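Local structure of uncharacterized protein (Pseudomonas syringae pv. tomato, 3K4I) at residues L17-L23 with R52-I56; F58-Y62 with Q155-V159; R94-V99 with Q143-T149; T105-L109 with T127-Y133. The protein is of unknown function but belongs to the aldolase/RraA family of mixed alpha-beta proteins and forms an assembly of three chains. One frame throughout, in Å; residues are numbered along the deposited sequence.

How the contacts relate
Contacts 1 and 2 use the same long strand, 53-63, on opposite sides of the chain's centre: a short helix and the turn after it lie on its early part, a turn folds over its later part. All four contacts are partly buried, but the centres of contacts 1 and 2 lie about 10 and 13 Å from the chain's centre, those of contacts 3 and 4 about 21 and 17 Å, beside the second subunit. Contact 3 touches contact 2 at the end of strand 53-63. The helices of contact 4 meet through carbon, sulfur and aromatic groups, whereas the irregular loops of contact 3 depend on arginine, threonine and carbonyl groups. Contacts 1 and 2 mix an apolar patch with a few directed hydrogen bonds.

Contact 1: residues L17-L23 with R52-I56; sequences LDECEHL and RCVGI
Cys20 and Val54 form the close-packed part of this contact: CB of Cys20 lies 3.5 Å from CG1 of Val54, and the other valine methyl, CG2, is turned toward the same cysteine. Leu17, on the helix, adds one branch, its CD2 meeting CD1 of Ile56 at 3.8 Å while the two side chains cross at about a right angle. This is a helix-on-sheet contact, in which the short helix 14-19 and the turn after it rest on strand 53-63 of the mixed sheet of this RraA-like chain; Val190 of the long helix 186-207 also touches Cys20 and Leu23. Toward the start of the strand the apolar layer gives way to Arg52. Its chain bends at chi3 (-58°), bringing the guanidinium back to the carbonyls of the turn. NH2 donates to Cys20 O at 2.7 Å, in the carbonyl plane, and more weakly to Leu23 O at 2.9 Å, so one nitrogen ties two carbonyls. Glu21 O stands 3.4 Å above one face of the guanidinium, offset toward its rim. The outer side is looser: Glu21 is exposed, and its carboxylate OE1 stays 6.9 Å from Arg52 NH1, too far for a salt bridge, so any attraction is probably weak.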
loop_
_atom_site.group_PDB
_atom_site.type_symbol
_atom_site.label_atom_id
_atom_site.label_comp_id
_atom_site.label_asym_id
_atom_site.label_seq_id
_atom_site.Cartn_x
_atom_site.Cartn_y
_atom_site.Cartn_z
ATOM N N LEU C 17 13.472 -0.447 26.635
ATOM C CA LEU C 17 12.953 -1.219 25.502
ATOM C C LEU C 17 11.603 -1.857 25.835
ATOM O O LEU C 17 10.685 -1.841 25.007
ATOM C CB LEU C 17 13.974 -2.278 25.051
ATOM C CG LEU C 17 15.305 -1.721 24.533
ATOM C CD1 LEU C 17 16.487 -2.685 24.737
ATOM C CD2 LEU C 17 15.222 -1.304 23.063
ATOM N N ASP C 18 11.464 -2.376 27.057
ATOM C CA ASP C 18 10.212 -3.020 27.440
ATOM C C ASP C 18 9.049 -2.036 27.424
ATOM O O ASP C 18 7.973 -2.357 26.908
ATOM C CB ASP C 18 10.338 -3.767 28.779
ATOM C CG ASP C 18 11.340 -4.917 28.706
ATOM O OD1 ASP C 18 11.465 -5.523 27.617
ATOM O OD2 ASP C 18 12.015 -5.206 29.713
ATOM N N GLU C 19 9.290 -0.830 27.939
ATOM C CA GLU C 19 8.303 0.244 27.930
ATOM C C GLU C 19 7.756 0.550 26.542
ATOM O O GLU C 19 6.579 0.857 26.415
ATOM C CB GLU C 19 8.884 1.521 28.493
ATOM C CG GLU C 19 9.216 1.454 29.961
ATOM C CD GLU C 19 9.525 2.823 30.521
ATOM O OE1 GLU C 19 8.569 3.516 30.910
ATOM O OE2 GLU C 19 10.720 3.202 30.553
ATOM N N CYS C 20 8.617 0.467 25.522
ATOM C CA CYS C 20 8.235 0.735 24.119
ATOM C C CYS C 20 7.248 -0.261 23.511
ATOM O O CYS C 20 6.692 -0.028 22.430
ATOM C CB CYS C 20 9.490 0.807 23.255
ATOM S SG CYS C 20 10.318 2.395 23.340
ATOM N N GLU C 21 7.032 -1.377 24.201
ATOM C CA GLU C 21 5.954 -2.325 23.880
ATOM C C GLU C 21 4.585 -1.665 23.875
ATOM O O GLU C 21 3.684 -2.121 23.175
ATOM C CB GLU C 21 5.910 -3.458 24.911
ATOM C CG GLU C 21 6.842 -4.632 24.651
ATOM C CD GLU C 21 6.759 -5.704 25.736
ATOM O OE1 GLU C 21 5.662 -5.901 26.340
ATOM O OE2 GLU C 21 7.805 -6.355 25.991
ATOM N N HIS C 22 4.425 -0.618 24.675
ATOM C CA HIS C 22 3.138 0.066 24.824
ATOM C C HIS C 22 3.179 1.502 24.318
ATOM O O HIS C 22 2.310 2.314 24.678
ATOM C CB HIS C 22 2.685 0.056 26.292
ATOM C CG HIS C 22 2.749 -1.297 26.930
ATOM N ND1 HIS C 22 1.708 -2.200 26.860
ATOM C CD2 HIS C 22 3.725 -1.901 27.650
ATOM C CE1 HIS C 22 2.039 -3.300 27.515
ATOM N NE2 HIS C 22 3.258 -3.145 28.000
ATOM N N LEU C 23 4.175 1.814 23.479
ATOM C CA LEU C 23 4.286 3.140 22.900
ATOM C C LEU C 23 4.145 3.082 21.390
ATOM O O LEU C 23 4.731 2.222 20.742
ATOM C CB LEU C 23 5.613 3.825 23.288
ATOM C CG LEU C 23 5.832 4.148 24.767
ATOM C CD1 LEU C 23 7.229 4.726 25.035
ATOM C CD2 LEU C 23 4.729 5.069 25.374
ATOM N N ARG C 52 4.647 -4.769 14.420
ATOM C CA ARG C 52 5.414 -3.666 14.991
ATOM C C ARG C 52 6.723 -4.224 15.517
ATOM O O ARG C 52 6.861 -5.424 15.692
ATOM C CB ARG C 52 4.611 -2.952 16.105
ATOM C CG ARG C 52 4.292 -3.830 17.316
ATOM C CD ARG C 52 3.383 -3.091 18.311
ATOM N NE ARG C 52 3.938 -1.831 18.813
ATOM C CZ ARG C 52 4.919 -1.733 19.709
ATOM N NH1 ARG C 52 5.473 -2.822 20.222
ATOM N NH2 ARG C 52 5.354 -0.539 20.098
ATOM N N CYS C 53 7.703 -3.366 15.712
ATOM C CA CYS C 53 8.942 -3.801 16.362
ATOM C C CYS C 53 9.590 -2.684 17.110
ATOM O O CYS C 53 9.469 -1.491 16.743
ATOM C CB CYS C 53 9.964 -4.425 15.375
ATOM S SG CYS C 53 10.415 -3.323 14.006
ATOM N N VAL C 54 10.335 -3.110 18.127
ATOM C CA VAL C 54 11.200 -2.261 18.918
ATOM C C VAL C 54 12.548 -2.941 19.026
ATOM O O VAL C 54 12.643 -4.128 19.366
ATOM C CB VAL C 54 10.630 -2.076 20.355
ATOM C CG1 VAL C 54 11.514 -1.137 21.132
ATOM C CG2 VAL C 54 9.212 -1.534 20.264
ATOM N N GLY C 55 13.616 -2.211 18.740
ATOM C CA GLY C 55 14.950 -2.816 18.951
ATOM C C GLY C 55 16.061 -1.852 18.587
ATOM O O GLY C 55 15.813 -0.669 18.296
ATOM N N ILE C 56 17.288 -2.358 18.630
ATOM C CA ILE C 56 18.477 -1.539 18.467
ATOM C C ILE C 56 18.919 -1.600 17.027
ATOM O O ILE C 56 19.062 -2.685 16.488
ATOM C CB ILE C 56 19.597 -2.115 19.374
ATOM C CG1 ILE C 56 19.102 -2.187 20.823
ATOM C CG2 ILE C 56 20.874 -1.325 19.215
ATOM C CD1 ILE C 56 18.641 -0.810 21.445
#

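Contact 2: residues F58-Y62 with Q155-V159; sequences FTVQY and QVPLV
Gln155 sets CG beside its backbone N and then bends at chi2 (-71°), which folds its side chain back over Phe58, whose own CG is anti to the backbone N. The amide comes to lie nearly flat on the ring, the two planes 19° apart, with Gln155 CD 3.4 Å above one face and displaced toward the rim. Farther back along the same chain, CG makes a CH-pi contact 4.0 Å from the centroid of the Phe58 ring. The amide oxygen OE1 accepts from Thr59 N at 2.9 Å, and this bond, with the stack on the ring, fixes the rotation of the amide. The main chain of Gln155 answers with a straighter bond, its N donating to Thr59 O at 2.8 Å with an N-H...O angle of 165°. Thr59 is thus held through both its backbone N and its carbonyl by one residue. Its side chain also holds the turn: OG1, set between the backbone N and the carbonyl carbon, donates to Val156 O at 2.7 Å. Leu158 and Thr59 slide past each other in opposite directions, with CG of the leucine 3.7 Å from CB of the threonine, and Val156 CG2 approaches CB of Gln61. The antiparallel pairing of 53-63 with 150-154 ends at Gln155, whose positive phi takes the chain off the strand toward the small two-stranded sheet of 158-160 and 163-165, while its OE1 fills the acceptor place at Thr59 N.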
loop_
_atom_site.group_PDB
_atom_site.type_symbol
_atom_site.label_atom_id
_atom_site.label_comp_id
_atom_site.label_asym_id
_atom_site.label_seq_id
_atom_site.Cartn_x
_atom_site.Cartn_y
_atom_site.Cartn_z
ATOM N N PHE C 58 20.885 -1.986 13.793
ATOM C CA PHE C 58 22.091 -2.548 13.259
ATOM C C PHE C 58 22.042 -2.107 11.796
ATOM O O PHE C 58 21.097 -2.474 11.082
ATOM C CB PHE C 58 22.043 -4.077 13.332
ATOM C CG PHE C 58 23.233 -4.744 12.719
ATOM C CD1 PHE C 58 24.265 -5.202 13.542
ATOM C CD2 PHE C 58 23.360 -4.862 11.322
ATOM C CE1 PHE C 58 25.384 -5.814 13.021
ATOM C CE2 PHE C 58 24.505 -5.461 10.764
ATOM C CZ PHE C 58 25.513 -5.958 11.630
ATOM N N THR C 59 22.998 -1.280 11.409
ATOM C CA THR C 59 22.929 -0.585 10.114
ATOM C C THR C 59 23.644 -1.333 8.997
ATOM O O THR C 59 24.679 -1.987 9.206
ATOM C CB THR C 59 23.492 0.838 10.218
ATOM O OG1 THR C 59 24.813 0.805 10.781
ATOM C CG2 THR C 59 22.615 1.712 11.108
ATOM N N VAL C 60 23.091 -1.233 7.798
ATOM C CA VAL C 60 23.667 -1.905 6.628
ATOM C C VAL C 60 23.623 -0.875 5.510
ATOM O O VAL C 60 22.552 -0.320 5.229
ATOM C CB VAL C 60 22.779 -3.105 6.214
ATOM C CG1 VAL C 60 23.421 -3.853 5.041
ATOM C CG2 VAL C 60 22.538 -4.042 7.419
ATOM N N GLN C 61 24.772 -0.616 4.877
ATOM C CA GLN C 61 24.874 0.334 3.761
ATOM C C GLN C 61 25.318 -0.384 2.484
ATOM O O GLN C 61 26.340 -1.086 2.497
ATOM C CB GLN C 61 25.880 1.436 4.105
ATOM C CG GLN C 61 26.129 2.424 2.936
ATOM C CD GLN C 61 24.888 3.240 2.665
ATOM O OE1 GLN C 61 24.291 3.182 1.553
ATOM N NE2 GLN C 61 24.442 3.959 3.673
ATOM N N TYR C 62 24.562 -0.194 1.396
ATOM C CA TYR C 62 24.851 -0.785 0.071
ATOM C C TYR C 62 25.487 0.282 -0.823
ATOM O O TYR C 62 25.525 1.464 -0.462
ATOM C CB TYR C 62 23.577 -1.333 -0.607
ATOM C CG TYR C 62 23.087 -2.596 0.068
ATOM C CD1 TYR C 62 23.445 -3.859 -0.411
ATOM C CD2 TYR C 62 22.275 -2.510 1.179
ATOM C CE1 TYR C 62 23.026 -5.027 0.233
ATOM C CE2 TYR C 62 21.834 -3.665 1.831
ATOM C CZ TYR C 62 22.230 -4.916 1.338
ATOM O OH TYR C 62 21.774 -6.039 1.984
ATOM N N GLN C 155 27.190 -1.358 10.349
ATOM C CA GLN C 155 27.451 -0.634 11.600
ATOM C C GLN C 155 28.147 0.713 11.372
ATOM O O GLN C 155 29.036 1.136 12.136
ATOM C CB GLN C 155 28.176 -1.505 12.625
ATOM C CG GLN C 155 27.347 -2.740 12.982
ATOM C CD GLN C 155 26.140 -2.369 13.799
ATOM O OE1 GLN C 155 25.210 -1.745 13.298
ATOM N NE2 GLN C 155 26.130 -2.794 15.083
ATOM N N VAL C 156 27.721 1.366 10.291
ATOM C CA VAL C 156 28.126 2.723 9.987
ATOM C C VAL C 156 26.901 3.647 10.050
ATOM O O VAL C 156 25.783 3.182 9.897
ATOM C CB VAL C 156 28.698 2.818 8.551
ATOM C CG1 VAL C 156 30.081 2.160 8.472
ATOM C CG2 VAL C 156 27.759 2.191 7.543
ATOM N N PRO C 157 27.107 4.959 10.260
ATOM C CA PRO C 157 25.966 5.880 10.207
ATOM C C PRO C 157 25.261 5.824 8.850
ATOM O O PRO C 157 25.939 5.771 7.817
ATOM C CB PRO C 157 26.611 7.268 10.387
ATOM C CG PRO C 157 27.949 7.008 10.959
ATOM C CD PRO C 157 28.377 5.660 10.519
ATOM N N LEU C 158 23.922 5.824 8.859
ATOM C CA LEU C 158 23.135 5.967 7.628
ATOM C C LEU C 158 22.445 7.323 7.616
ATOM O O LEU C 158 22.119 7.868 8.668
ATOM C CB LEU C 158 22.039 4.914 7.537
ATOM C CG LEU C 158 22.467 3.479 7.777
ATOM C CD1 LEU C 158 21.244 2.594 7.721
ATOM C CD2 LEU C 158 23.574 2.993 6.838
ATOM N N VAL C 159 22.216 7.869 6.425
ATOM C CA VAL C 159 21.380 9.045 6.373
ATOM C C VAL C 159 20.236 8.759 5.396
ATOM O O VAL C 159 20.460 8.529 4.205
ATOM C CB VAL C 159 22.159 10.317 6.031
ATOM C CG1 VAL C 159 21.223 11.524 6.122
ATOM C CG2 VAL C 159 23.337 10.503 6.998
#

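Contact 3: residues R94-V99 with Q143-T149; sequences RHDCTV and QSAKNRT
Thr98 and Gln143 join two loops without helix or strand that meet beside the second subunit, held together by carbonyls and polar side chains. Gln143 O receives two donors: Thr98 N at 2.9 Å, almost in line with the C=O bond, and Thr98 OG1 at 2.8 Å from above the carbonyl plane. One residue thus grips the carbonyl with both its main chain and its side chain. A water bridges the next step, donating to Thr98 O and accepting from Ala145 N. At the other end Arg94, bent at chi3 (60°), reaches Arg148 O end-on, with NH1 at 2.9 Å and NH2 at 3.1 Å from that oxygen, both coming from the same face of the carbonyl plane. Asp96 holds the guanidinium from its own loop in a side-on salt bridge, NE to OD1 at 3.0 Å and NH2 to OD2, which probably fixes its rotation and aims it at Arg148 O. Cys97 lies between the two polar ends: its SG lies over one face of the Arg94 guanidinium, toward its rim, and its CB packs 3.6 Å from Arg148 CD. Arg148 runs out extended; its NH1 donates to Ser144 O, its NH2 forms salt bridges to Asp33 and Asp38 of the second subunit, and Gln143 CB lies over the centre of its guanidinium. Ser144 OG accepts from Lys146 N in an ST turn. The first loop leads from strand 85-90 to helix 102-110, the second from strand 135-137 to strand 150-154, and both pack on strand 53-63.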
loop_
_atom_site.group_PDB
_atom_site.type_symbol
_atom_site.label_atom_id
_atom_site.label_comp_id
_atom_site.label_asym_id
_atom_site.label_seq_id
_atom_site.Cartn_x
_atom_site.Cartn_y
_atom_site.Cartn_z
ATOM N N ARG C 94 16.409 2.508 -3.779
ATOM C CA ARG C 94 16.227 1.804 -5.052
ATOM C C ARG C 94 15.026 0.861 -5.078
ATOM O O ARG C 94 14.726 0.165 -4.095
ATOM C CB ARG C 94 17.499 1.074 -5.499
ATOM C CG ARG C 94 18.644 2.041 -5.880
ATOM C CD ARG C 94 19.960 1.335 -6.189
ATOM N NE ARG C 94 19.851 0.405 -7.303
ATOM C CZ ARG C 94 20.846 -0.371 -7.728
ATOM N NH1 ARG C 94 22.043 -0.329 -7.141
ATOM N NH2 ARG C 94 20.653 -1.182 -8.762
ATOM N N HIS C 95 14.315 0.891 -6.197
ATOM C CA HIS C 95 13.144 0.045 -6.417
ATOM C C HIS C 95 13.440 -1.103 -7.385
ATOM O O HIS C 95 12.580 -1.969 -7.602
ATOM C CB HIS C 95 11.942 0.873 -6.931
ATOM C CG HIS C 95 11.190 1.593 -5.847
ATOM N ND1 HIS C 95 11.638 2.767 -5.278
ATOM C CD2 HIS C 95 10.019 1.303 -5.232
ATOM C CE1 HIS C 95 10.767 3.177 -4.368
ATOM N NE2 HIS C 95 9.778 2.301 -4.318
ATOM N N ASP C 96 14.647 -1.126 -7.964
ATOM C CA ASP C 96 14.961 -2.093 -9.031
ATOM C C ASP C 96 15.660 -3.379 -8.552
ATOM O O ASP C 96 15.897 -4.304 -9.332
ATOM C CB ASP C 96 15.775 -1.420 -10.147
ATOM C CG ASP C 96 17.159 -0.984 -9.684
ATOM O OD1 ASP C 96 17.330 -0.603 -8.505
ATOM O OD2 ASP C 96 18.077 -1.011 -10.516
ATOM N N CYS C 97 15.974 -3.436 -7.262
ATOM C CA CYS C 97 16.518 -4.657 -6.670
ATOM C C CYS C 97 16.140 -4.675 -5.197
ATOM O O CYS C 97 15.814 -3.637 -4.603
ATOM C CB CYS C 97 18.035 -4.743 -6.842
ATOM S SG CYS C 97 18.960 -3.296 -6.245
ATOM N N THR C 98 16.169 -5.863 -4.621
ATOM C CA THR C 98 15.729 -6.068 -3.228
ATOM C C THR C 98 16.896 -6.451 -2.325
ATOM O O THR C 98 17.885 -7.049 -2.776
ATOM C CB THR C 98 14.654 -7.147 -3.163
ATOM O OG1 THR C 98 15.163 -8.351 -3.743
ATOM C CG2 THR C 98 13.414 -6.703 -3.939
ATOM N N VAL C 99 16.789 -6.091 -1.051
ATOM C CA VAL C 99 17.851 -6.353 -0.090
ATOM C C VAL C 99 17.289 -7.078 1.139
ATOM O O VAL C 99 17.849 -6.977 2.236
ATOM C CB VAL C 99 18.653 -5.078 0.322
ATOM C CG1 VAL C 99 19.492 -4.529 -0.858
ATOM C CG2 VAL C 99 17.762 -4.009 0.893
ATOM N N GLN C 143 13.412 -8.847 -7.875
ATOM C CA GLN C 143 14.749 -8.968 -8.466
ATOM C C GLN C 143 15.814 -8.878 -7.374
ATOM O O GLN C 143 15.753 -8.017 -6.489
ATOM C CB GLN C 143 14.982 -7.928 -9.574
ATOM C CG GLN C 143 14.107 -8.153 -10.807
ATOM C CD GLN C 143 14.379 -7.165 -11.943
ATOM O OE1 GLN C 143 13.843 -7.321 -13.029
ATOM N NE2 GLN C 143 15.203 -6.156 -11.690
ATOM N N SER C 144 16.752 -9.807 -7.450
ATOM C CA SER C 144 17.816 -10.016 -6.473
ATOM C C SER C 144 18.790 -8.852 -6.455
ATOM O O SER C 144 18.964 -8.182 -7.474
ATOM C CB SER C 144 18.564 -11.289 -6.859
ATOM O OG SER C 144 19.743 -11.471 -6.101
ATOM N N ALA C 145 19.452 -8.649 -5.312
ATOM C CA ALA C 145 20.584 -7.718 -5.222
ATOM C C ALA C 145 21.778 -8.159 -6.073
ATOM O O ALA C 145 22.603 -7.328 -6.462
ATOM C CB ALA C 145 21.037 -7.570 -3.766
ATOM N N LYS C 146 21.863 -9.461 -6.365
ATOM C CA LYS C 146 23.044 -10.015 -7.025
ATOM C C LYS C 146 23.268 -9.337 -8.382
ATOM O O LYS C 146 22.357 -9.239 -9.215
ATOM C CB LYS C 146 22.960 -11.541 -7.139
ATOM C CG LYS C 146 24.189 -12.177 -7.812
ATOM C CD LYS C 146 24.644 -13.451 -7.104
ATOM C CE LYS C 146 25.320 -13.134 -5.766
ATOM N NZ LYS C 146 26.266 -14.215 -5.327
ATOM N N ASN C 147 24.477 -8.811 -8.552
ATOM C CA ASN C 147 24.851 -8.013 -9.737
ATOM C C ASN C 147 24.084 -6.697 -9.898
ATOM O O ASN C 147 24.169 -6.069 -10.958
ATOM C CB ASN C 147 24.753 -8.837 -11.043
ATOM C CG ASN C 147 25.851 -9.887 -11.173
ATOM O OD1 ASN C 147 25.665 -10.909 -11.840
ATOM N ND2 ASN C 147 26.993 -9.642 -10.545
ATOM N N ARG C 148 23.354 -6.266 -8.866
ATOM C CA ARG C 148 22.607 -5.009 -8.929
ATOM C C ARG C 148 23.067 -4.003 -7.886
ATOM O O ARG C 148 23.187 -2.805 -8.145
ATOM C CB ARG C 148 21.096 -5.251 -8.825
ATOM C CG ARG C 148 20.530 -6.032 -10.020
ATOM C CD ARG C 148 18.992 -6.049 -10.044
ATOM N NE ARG C 148 18.481 -6.650 -11.279
ATOM C CZ ARG C 148 18.294 -7.957 -11.445
ATOM N NH1 ARG C 148 18.551 -8.799 -10.456
ATOM N NH2 ARG C 148 17.843 -8.421 -12.598
ATOM N N THR C 149 23.324 -4.506 -6.690
ATOM C CA THR C 149 23.824 -3.682 -5.594
ATOM C C THR C 149 24.710 -4.589 -4.754
ATOM O O THR C 149 24.629 -5.803 -4.905
ATOM C CB THR C 149 22.673 -3.060 -4.754
ATOM O OG1 THR C 149 23.214 -2.040 -3.905
ATOM C CG2 THR C 149 21.946 -4.104 -3.924
HETATM O O HOH W 1 18.485 -10.190 -3.051
#

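Contact 4: residues T105-L109 with T127-Y133; sequences THFAL and TVINCNY
Thr105 opens the contact with both branches of its side chain. OG1, which is hydrogen-bonded to Gly101 O, just ahead of the helix, lies 3.4 Å from CG2 of Val128, and the two side chains cross at about a right angle. Its methyl CG2, anti to the backbone N, instead points between CB of Cys131 and CB of Tyr133, 4.0 Å from the latter. His106 starts out away from the partner helix, but its ring turns back toward that helix. His106 NE2 comes 3.5 Å from the methyl CG2 of Thr127, and Cys131 SG approaches the ring obliquely, 4.4 Å from its centroid; Ile204 of the second subunit packs on the same histidine. The two helices, 102-110 and 125-130, belong to successive beta-alpha-beta crossovers, linking the parallel strands 85-90, 115-119 and 135-137, and pack against each other. The second one ends in a Schellman motif: Asn132 takes a positive phi (54°), Tyr133 N bonds back to Val128 O and Asn132 N to Ile129 O, a reversal that turns the tyrosine toward the first helix. Ala108, a turn on from Thr105, uses this ring: its CB lies 3.5 Å from Tyr133 CE1 and nearly as close to OH, the hydroxyl being hydrogen-bonded to Thr116 of strand 115-119. Last comes the exposed Leu109, whose branches divide the work. CD1 rests by Cys131, 3.8 Å from its carbonyl O, while CD2 reaches CD1 of Tyr133 at 3.7 Å as the two side chains slide past each other in opposite directions.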
loop_
_atom_site.group_PDB
_atom_site.type_symbol
_atom_site.label_atom_id
_atom_site.label_comp_id
_atom_site.label_asym_id
_atom_site.label_seq_id
_atom_site.Cartn_x
_atom_site.Cartn_y
_atom_site.Cartn_z
ATOM N N THR C 105 14.580 -13.554 6.238
ATOM C CA THR C 105 13.403 -13.595 7.116
ATOM C C THR C 105 13.429 -14.807 8.038
ATOM O O THR C 105 13.253 -14.661 9.224
ATOM C CB THR C 105 12.112 -13.674 6.308
ATOM O OG1 THR C 105 12.012 -12.520 5.462
ATOM C CG2 THR C 105 10.910 -13.761 7.206
ATOM N N HIS C 106 13.638 -15.995 7.479
ATOM C CA HIS C 106 13.759 -17.187 8.311
ATOM C C HIS C 106 14.919 -17.072 9.282
ATOM O O HIS C 106 14.812 -17.500 10.434
ATOM C CB HIS C 106 13.848 -18.473 7.476
ATOM C CG HIS C 106 12.569 -18.806 6.776
ATOM N ND1 HIS C 106 11.468 -19.298 7.442
ATOM C CD2 HIS C 106 12.205 -18.695 5.477
ATOM C CE1 HIS C 106 10.481 -19.482 6.579
ATOM N NE2 HIS C 106 10.901 -19.114 5.382
ATOM N N PHE C 107 16.034 -16.535 8.811
ATOM C CA PHE C 107 17.177 -16.340 9.707
ATOM C C PHE C 107 16.814 -15.420 10.882
ATOM O O PHE C 107 17.083 -15.762 12.061
ATOM C CB PHE C 107 18.389 -15.785 8.961
ATOM C CG PHE C 107 19.612 -15.698 9.826
ATOM C CD1 PHE C 107 20.525 -16.748 9.844
ATOM C CD2 PHE C 107 19.812 -14.613 10.668
ATOM C CE1 PHE C 107 21.643 -16.715 10.682
ATOM C CE2 PHE C 107 20.927 -14.559 11.510
ATOM C CZ PHE C 107 21.858 -15.587 11.491
ATOM N N ALA C 108 16.206 -14.272 10.564
ATOM C CA ALA C 108 15.790 -13.297 11.593
ATOM C C ALA C 108 14.941 -13.976 12.674
ATOM O O ALA C 108 15.144 -13.746 13.884
ATOM C CB ALA C 108 15.014 -12.179 10.963
ATOM N N LEU C 109 13.963 -14.754 12.225
ATOM C CA LEU C 109 13.043 -15.442 13.146
ATOM C C LEU C 109 13.727 -16.481 14.013
ATOM O O LEU C 109 13.226 -16.836 15.093
ATOM C CB LEU C 109 11.893 -16.091 12.382
ATOM C CG LEU C 109 10.689 -15.213 12.015
ATOM C CD1 LEU C 109 9.445 -16.105 12.107
ATOM C CD2 LEU C 109 10.553 -13.951 12.905
ATOM N N THR C 127 6.204 -14.809 2.144
ATOM C CA THR C 127 6.910 -15.480 3.249
ATOM C C THR C 127 6.955 -14.572 4.476
ATOM O O THR C 127 6.689 -14.996 5.616
ATOM C CB THR C 127 8.337 -15.889 2.820
ATOM O OG1 THR C 127 8.243 -16.901 1.819
ATOM C CG2 THR C 127 9.139 -16.426 4.012
ATOM N N VAL C 128 7.276 -13.314 4.231
ATOM C CA VAL C 128 7.356 -12.317 5.289
ATOM C C VAL C 128 6.003 -12.184 6.001
ATOM O O VAL C 128 5.935 -12.179 7.251
ATOM C CB VAL C 128 7.805 -10.962 4.728
ATOM C CG1 VAL C 128 7.814 -9.936 5.802
ATOM C CG2 VAL C 128 9.225 -11.074 4.133
ATOM N N ILE C 129 4.932 -12.105 5.213
ATOM C CA ILE C 129 3.572 -12.081 5.753
ATOM C C ILE C 129 3.249 -13.374 6.504
ATOM O O ILE C 129 2.724 -13.327 7.622
ATOM C CB ILE C 129 2.487 -11.816 4.663
ATOM C CG1 ILE C 129 2.688 -10.428 4.037
ATOM C CG2 ILE C 129 1.070 -11.894 5.261
ATOM C CD1 ILE C 129 1.807 -10.184 2.797
ATOM N N ASN C 130 3.569 -14.517 5.891
ATOM C CA ASN C 130 3.264 -15.815 6.491
ATOM C C ASN C 130 3.969 -15.995 7.827
ATOM O O ASN C 130 3.411 -16.603 8.754
ATOM C CB ASN C 130 3.632 -16.962 5.552
ATOM C CG ASN C 130 3.161 -18.299 6.074
ATOM O OD1 ASN C 130 1.974 -18.477 6.347
ATOM N ND2 ASN C 130 4.086 -19.239 6.231
ATOM N N CYS C 131 5.178 -15.445 7.915
ATOM C CA CYS C 131 6.015 -15.476 9.118
ATOM C C CYS C 131 5.659 -14.387 10.121
ATOM O O CYS C 131 6.226 -14.354 11.218
ATOM C CB CYS C 131 7.490 -15.323 8.752
ATOM S SG CYS C 131 8.163 -16.804 7.977
ATOM N N ASN C 132 4.779 -13.477 9.716
ATOM C CA ASN C 132 4.386 -12.309 10.535
ATOM C C ASN C 132 5.606 -11.499 10.997
ATOM O O ASN C 132 5.680 -11.066 12.154
ATOM C CB ASN C 132 3.553 -12.738 11.756
ATOM C CG ASN C 132 2.715 -11.576 12.347
ATOM O OD1 ASN C 132 2.678 -11.371 13.573
ATOM N ND2 ASN C 132 2.060 -10.829 11.486
ATOM N N TYR C 133 6.555 -11.310 10.087
ATOM C CA TYR C 133 7.817 -10.642 10.402
ATOM C C TYR C 133 7.674 -9.131 10.165
ATOM O O TYR C 133 7.177 -8.711 9.121
ATOM C CB TYR C 133 8.945 -11.181 9.529
ATOM C CG TYR C 133 10.271 -10.510 9.829
ATOM C CD1 TYR C 133 10.930 -10.772 11.038
ATOM C CD2 TYR C 133 10.884 -9.644 8.909
ATOM C CE1 TYR C 133 12.126 -10.185 11.353
ATOM C CE2 TYR C 133 12.118 -9.042 9.218
ATOM C CZ TYR C 133 12.733 -9.330 10.451
ATOM O OH TYR C 133 13.944 -8.756 10.781
#